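Local atomic coordinates of thermospermine synthase (Medicago truncatula, PDB entry 6BQ3), a protein that probably transfers an aminopropyl group from decarboxylated S-adenosylmethionine to spermidine, releasing thermospermine and 5'-methylthioadenosine. Residues Y87-V92 with A116-R121; D126-C131 with S155-V160. One frame throughout, in Å; residues are numbered along the deposited sequence.

After the N-terminal antiparallel sheet the chain enters helix 84-98, strand 104-107 and helix 114-120, and contact 1 closes this loop by packing the two helices on each other. It then runs through strand 127-132 and helices 135-144 and 149-153 and returns as strand 157-161, which contact 2 pairs in parallel with strand 127-132. The loops follow one another, neither nested nor crossed. They meet where helix 114-120 lies on the sheet: Leu119 and Leu120 pack on Val128, Ala116 on Leu157, and Leu120 O probably accepts a hydrogen bond from Arg156 NH2 (2.7 Å). This packing joins the helix pair of contact 1 to the strand pair of contact 2 within the Rossmann-like domain.

Contact 1 of 2, residues Y87-V92 with A116-R121; sequences YHECLV and ARELLR. With DSH (5'-S-(3-aminopropyl)-5'-thioadenosine), chain C.
Val92, His88 and Glu89 meet Glu118 and Leu119 in a buried helix-helix packing, where helix 84-98 lies against helix 114-120 of the Rossmann-like domain. The axes pass 9.2 Å apart at a crossing angle of -55°, and no direct hydrogen bond joins the two segments. Val92 supplies the apolar part: its CG1 meets Leu119 CD2 at 3.5 Å, while its other branch, CG2, lies against Glu118 CB at 4.0 Å. Farther along the same side chain, Glu118 CG touches His88 CB at 3.9 Å. A bend at the second torsion (chi2 -61°) then sets the Glu118 carboxylate between Arg117 and Arg121 in a salt-bridge network. Arg117 comes side-on, its NE and NH2 both hydrogen-bonding Glu118 OE2 at 3.0 Å, on the anti side and from opposite faces of the carboxylate plane; its NH1 hydrogen-bonds Asn148 and NH2 also forms a salt bridge with Glu84. Glu118 OE1 takes the salt bridge from Arg121 NH1 (2.8 Å) on its syn lone pair and is also hydrogen-bonded by His93 NE2. A water bridges the helices, donating to Glu89 OE2 at 2.6 Å and to Glu118 OE2 at 2.9 Å. Glu89 is otherwise held by backbone N-H groups of Arg288, Tyr289 and Leu290. On the same helix, next to His88, Tyr87 OH hydrogen-bonds Asp181, the predicted proton acceptor, and weakly the amine of the bound 5'-S-(3-aminopropyl)-5'-thioadenosine. With two arginines on Glu118, three backbone N-H groups on Glu89 and a water shared between them, both carboxylates can probably stay ionised although buried.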
# COMPACT_ATOMS: atom_id res chain seq x y z
N TYR A 87 20.25 10.03 -16.18
CA TYR A 87 20.80 10.91 -15.18
C TYR A 87 22.28 11.21 -15.46
O TYR A 87 22.70 12.38 -15.41
CB TYR A 87 20.58 10.33 -13.78
CG TYR A 87 21.22 11.14 -12.67
CD1 TYR A 87 20.53 12.17 -12.04
CD2 TYR A 87 22.53 10.91 -12.28
CE1 TYR A 87 21.12 12.94 -11.04
CE2 TYR A 87 23.15 11.70 -11.31
CZ TYR A 87 22.42 12.69 -10.66
OH TYR A 87 22.98 13.44 -9.66
N HIS A 88 23.06 10.17 -15.72
CA HIS A 88 24.50 10.31 -15.80
C HIS A 88 24.99 10.88 -17.12
O HIS A 88 25.93 11.69 -17.13
CB HIS A 88 25.17 8.99 -15.39
CG HIS A 88 24.93 8.65 -13.95
ND1 HIS A 88 24.04 7.68 -13.53
CD2 HIS A 88 25.43 9.21 -12.83
CE1 HIS A 88 24.03 7.65 -12.21
NE2 HIS A 88 24.87 8.57 -11.76
N GLU A 89 24.33 10.57 -18.23
CA GLU A 89 24.60 11.28 -19.48
C GLU A 89 24.31 12.78 -19.37
O GLU A 89 25.07 13.59 -19.87
CB GLU A 89 23.83 10.69 -20.65
CG GLU A 89 24.39 9.32 -21.00
CD GLU A 89 23.86 8.77 -22.28
OE1 GLU A 89 23.17 9.51 -22.99
OE2 GLU A 89 24.15 7.57 -22.59
N CYS A 90 23.18 13.10 -18.77
CA CYS A 90 22.73 14.49 -18.65
C CYS A 90 23.64 15.27 -17.73
O CYS A 90 23.91 16.42 -17.96
CB CYS A 90 21.29 14.51 -18.15
SG CYS A 90 20.09 14.15 -19.46
N LEU A 91 24.08 14.63 -16.65
CA LEU A 91 24.93 15.30 -15.67
C LEU A 91 26.28 15.61 -16.28
O LEU A 91 26.84 16.68 -16.02
CB LEU A 91 25.16 14.42 -14.41
CG LEU A 91 26.17 14.94 -13.37
CD1 LEU A 91 25.71 16.24 -12.77
CD2 LEU A 91 26.40 13.93 -12.23
N VAL A 92 26.81 14.69 -17.08
CA VAL A 92 28.24 14.74 -17.43
C VAL A 92 28.49 15.37 -18.76
O VAL A 92 29.31 16.28 -18.87
CB VAL A 92 28.88 13.32 -17.43
CG1 VAL A 92 30.21 13.29 -18.13
CG2 VAL A 92 28.91 12.80 -16.01
N ALA A 116 31.60 8.74 -13.00
CA ALA A 116 32.96 8.45 -13.40
C ALA A 116 32.97 7.69 -14.70
O ALA A 116 33.72 8.04 -15.59
CB ALA A 116 33.68 7.69 -12.30
N ARG A 117 32.11 6.69 -14.84
CA ARG A 117 32.03 5.90 -16.06
C ARG A 117 31.82 6.82 -17.23
O ARG A 117 32.53 6.74 -18.23
CB ARG A 117 30.92 4.83 -15.98
CG ARG A 117 30.72 3.94 -17.19
CD ARG A 117 29.34 3.22 -17.21
NE ARG A 117 28.20 4.14 -17.42
CZ ARG A 117 27.09 4.21 -16.63
NH1 ARG A 117 26.98 3.44 -15.57
NH2 ARG A 117 26.14 5.06 -16.91
N GLU A 118 30.86 7.74 -17.10
CA GLU A 118 30.52 8.59 -18.24
C GLU A 118 31.66 9.59 -18.56
O GLU A 118 31.97 9.79 -19.72
CB GLU A 118 29.17 9.31 -18.02
CG GLU A 118 27.95 8.36 -18.02
CD GLU A 118 27.75 7.62 -19.34
OE1 GLU A 118 27.90 8.24 -20.38
OE2 GLU A 118 27.47 6.39 -19.31
N LEU A 119 32.29 10.16 -17.52
CA LEU A 119 33.45 11.04 -17.67
C LEU A 119 34.59 10.34 -18.38
O LEU A 119 35.21 10.92 -19.28
CB LEU A 119 33.92 11.55 -16.29
CG LEU A 119 33.04 12.66 -15.65
CD1 LEU A 119 33.40 12.89 -14.22
CD2 LEU A 119 33.20 13.95 -16.41
N LEU A 120 34.84 9.08 -18.01
CA LEU A 120 35.96 8.31 -18.57
C LEU A 120 35.76 7.91 -20.04
O LEU A 120 36.72 7.50 -20.72
CB LEU A 120 36.25 7.07 -17.71
CG LEU A 120 36.73 7.38 -16.30
CD1 LEU A 120 36.57 6.18 -15.38
CD2 LEU A 120 38.19 7.86 -16.27
N ARG A 121 34.52 8.07 -20.54
CA ARG A 121 34.26 7.91 -21.95
C ARG A 121 34.84 9.04 -22.80
O ARG A 121 34.99 8.89 -24.00
CB ARG A 121 32.75 7.75 -22.24
CG ARG A 121 32.11 6.47 -21.69
CD ARG A 121 30.58 6.50 -21.88
NE ARG A 121 30.23 6.45 -23.29
CZ ARG A 121 29.15 7.02 -23.83
NH1 ARG A 121 28.28 7.67 -23.07
NH2 ARG A 121 28.92 6.92 -25.15
N DSH C . 21.08 12.41 -7.34
N1 DSH C . 31.19 15.19 0.10
C2 DSH C . 31.43 14.16 -0.86
N3 DSH C . 30.38 13.18 -1.13
C4 DSH C . 29.06 13.28 -0.39
C5 DSH C . 28.85 14.26 0.51
C6 DSH C . 29.96 15.29 0.80
N6 DSH C . 29.79 16.35 1.76
N7 DSH C . 27.61 14.10 1.00
C8 DSH C . 27.06 13.03 0.40
N9 DSH C . 27.96 12.51 -0.47
CA DSH C . 22.13 11.42 -7.12
CB DSH C . 22.90 11.76 -5.83
SD DSH C . 23.64 10.22 -3.59
CG DSH C . 23.78 10.56 -5.37
C1' DSH C . 27.84 11.46 -1.31
C2' DSH C . 27.02 10.20 -0.79
O2' DSH C . 27.90 9.29 0.04
C3' DSH C . 26.59 9.66 -1.86
O3' DSH C . 27.54 8.79 -2.57
C4' DSH C . 26.24 10.92 -2.87
O4' DSH C . 27.07 11.89 -2.55
C5' DSH C . 24.80 11.35 -2.72
O HOH W 1 25.54 5.79 -21.33

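Contact 2 of 2, residues D126-C131 with S155-V160; sequences DKVVMC and SRLEVV
Arg156 lies along the backbone of Asp126: its CB is 3.5 Å from Asp126 O, its CG 3.4 Å from the same oxygen, and its CD 3.8 Å from Asp126 CA. A turn at the third torsion (chi3 -73°) then leads NE and the guanidinium past the end of the strand pair, where NH2 forms a salt bridge with Asp154, with Leu120 as its other partner, and NH1 hydrogen-bonds Ile125 O. The backbone of Arg156 opens the pairing, because its carbonyl oxygen accepts from Val128 N, with the donor tilted 31° from the carbonyl plane. Glu158 N to Val128 O follows at 2.7 Å, then Met130 N to Glu158 O and Val160 N to Met130 O. This is the parallel pairing of a beta-alpha-beta crossover: strand 157-161 is outermost in the chain's mixed Rossmann-like sheet, and strand 127-132 lies inside it, with Val129 bonding strand 104-107 on its other side. Val128 and Leu157 turn to the face covered by helix 114-120, Val128 CG1 lying 3.9 Å from Leu157 CD1. On that face Met130 and Val159 run side by side, Met130 SD 4.1 Å from Val159 CG2. The other face carries Val129 CG1 against Val160 CG2, 3.6 Å apart. Toward the strand start, Lys127 crosses to the neighbouring strand and its NZ makes a salt bridge with Glu158 OE1 at 3.5 Å. At the far end Cys131 SG rests beside Val160 CG1, and the residue touches the bound aminopropylthioadenosine just before Asp132, which binds adenosine.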
# COMPACT_ATOMS: atom_id res chain seq x y z
N ASP A 126 42.17 12.95 -18.76
CA ASP A 126 43.27 12.15 -18.23
C ASP A 126 43.23 11.93 -16.73
O ASP A 126 43.99 11.14 -16.23
CB ASP A 126 44.69 12.67 -18.70
CG ASP A 126 44.95 14.17 -18.37
OD1 ASP A 126 44.54 14.62 -17.27
OD2 ASP A 126 45.62 14.86 -19.18
N LYS A 127 42.35 12.62 -16.02
CA LYS A 127 42.26 12.48 -14.58
C LYS A 127 40.84 12.74 -14.08
O LYS A 127 40.24 13.79 -14.37
CB LYS A 127 43.21 13.45 -13.87
CG LYS A 127 43.57 12.99 -12.46
CD LYS A 127 43.54 14.14 -11.46
CE LYS A 127 44.34 13.80 -10.21
NZ LYS A 127 44.24 14.86 -9.16
N VAL A 128 40.31 11.81 -13.32
CA VAL A 128 39.03 11.98 -12.67
C VAL A 128 39.22 11.72 -11.21
O VAL A 128 39.65 10.67 -10.85
CB VAL A 128 38.00 11.01 -13.24
CG1 VAL A 128 36.62 11.23 -12.59
CG2 VAL A 128 37.91 11.19 -14.74
N VAL A 129 38.88 12.69 -10.39
CA VAL A 129 38.85 12.51 -8.94
C VAL A 129 37.39 12.28 -8.49
O VAL A 129 36.57 13.17 -8.67
CB VAL A 129 39.46 13.72 -8.19
CG1 VAL A 129 39.42 13.49 -6.68
CG2 VAL A 129 40.92 13.95 -8.62
N MET A 130 37.11 11.09 -7.97
CA MET A 130 35.86 10.78 -7.28
C MET A 130 36.06 11.04 -5.79
O MET A 130 36.72 10.27 -5.07
CB MET A 130 35.48 9.33 -7.53
CG MET A 130 34.14 8.96 -6.90
SD MET A 130 34.11 7.19 -6.56
CE MET A 130 33.99 6.63 -8.26
N CYS A 131 35.50 12.14 -5.33
CA CYS A 131 35.60 12.47 -3.93
C CYS A 131 34.25 12.24 -3.22
O CYS A 131 33.39 13.11 -3.23
CB CYS A 131 36.06 13.92 -3.74
SG CYS A 131 36.36 14.26 -1.98
N SER A 155 42.94 3.59 -14.90
CA SER A 155 44.08 4.25 -14.21
C SER A 155 43.91 5.77 -14.02
O SER A 155 44.53 6.35 -13.17
CB SER A 155 45.41 3.98 -14.94
OG SER A 155 45.36 4.58 -16.24
N ARG A 156 43.03 6.39 -14.80
CA ARG A 156 42.75 7.80 -14.68
C ARG A 156 41.86 8.14 -13.48
O ARG A 156 41.72 9.33 -13.12
CB ARG A 156 42.06 8.28 -15.94
CG ARG A 156 42.90 8.10 -17.18
CD ARG A 156 42.11 8.49 -18.42
NE ARG A 156 41.09 7.49 -18.74
CZ ARG A 156 40.03 7.72 -19.52
NH1 ARG A 156 39.86 8.92 -20.09
NH2 ARG A 156 39.18 6.74 -19.77
N LEU A 157 41.24 7.13 -12.86
CA LEU A 157 40.30 7.43 -11.77
C LEU A 157 41.06 7.47 -10.46
O LEU A 157 41.77 6.55 -10.16
CB LEU A 157 39.21 6.38 -11.70
CG LEU A 157 38.17 6.54 -10.59
CD1 LEU A 157 37.41 7.86 -10.73
CD2 LEU A 157 37.24 5.35 -10.69
N GLU A 158 40.92 8.54 -9.69
CA GLU A 158 41.43 8.54 -8.32
C GLU A 158 40.23 8.62 -7.38
O GLU A 158 39.45 9.57 -7.45
CB GLU A 158 42.36 9.73 -8.10
CG GLU A 158 43.12 9.69 -6.78
CD GLU A 158 43.82 11.01 -6.50
OE1 GLU A 158 44.06 11.77 -7.46
OE2 GLU A 158 44.11 11.30 -5.32
N VAL A 159 40.07 7.59 -6.54
CA VAL A 159 39.04 7.62 -5.52
C VAL A 159 39.63 8.29 -4.28
O VAL A 159 40.73 7.94 -3.82
CB VAL A 159 38.50 6.23 -5.18
CG1 VAL A 159 37.46 6.35 -4.08
CG2 VAL A 159 37.90 5.58 -6.42
N VAL A 160 38.87 9.22 -3.73
CA VAL A 160 39.26 9.96 -2.54
C VAL A 160 38.10 9.83 -1.58
O VAL A 160 36.96 10.12 -1.96
CB VAL A 160 39.50 11.44 -2.91
CG1 VAL A 160 39.88 12.26 -1.68
CG2 VAL A 160 40.64 11.54 -3.95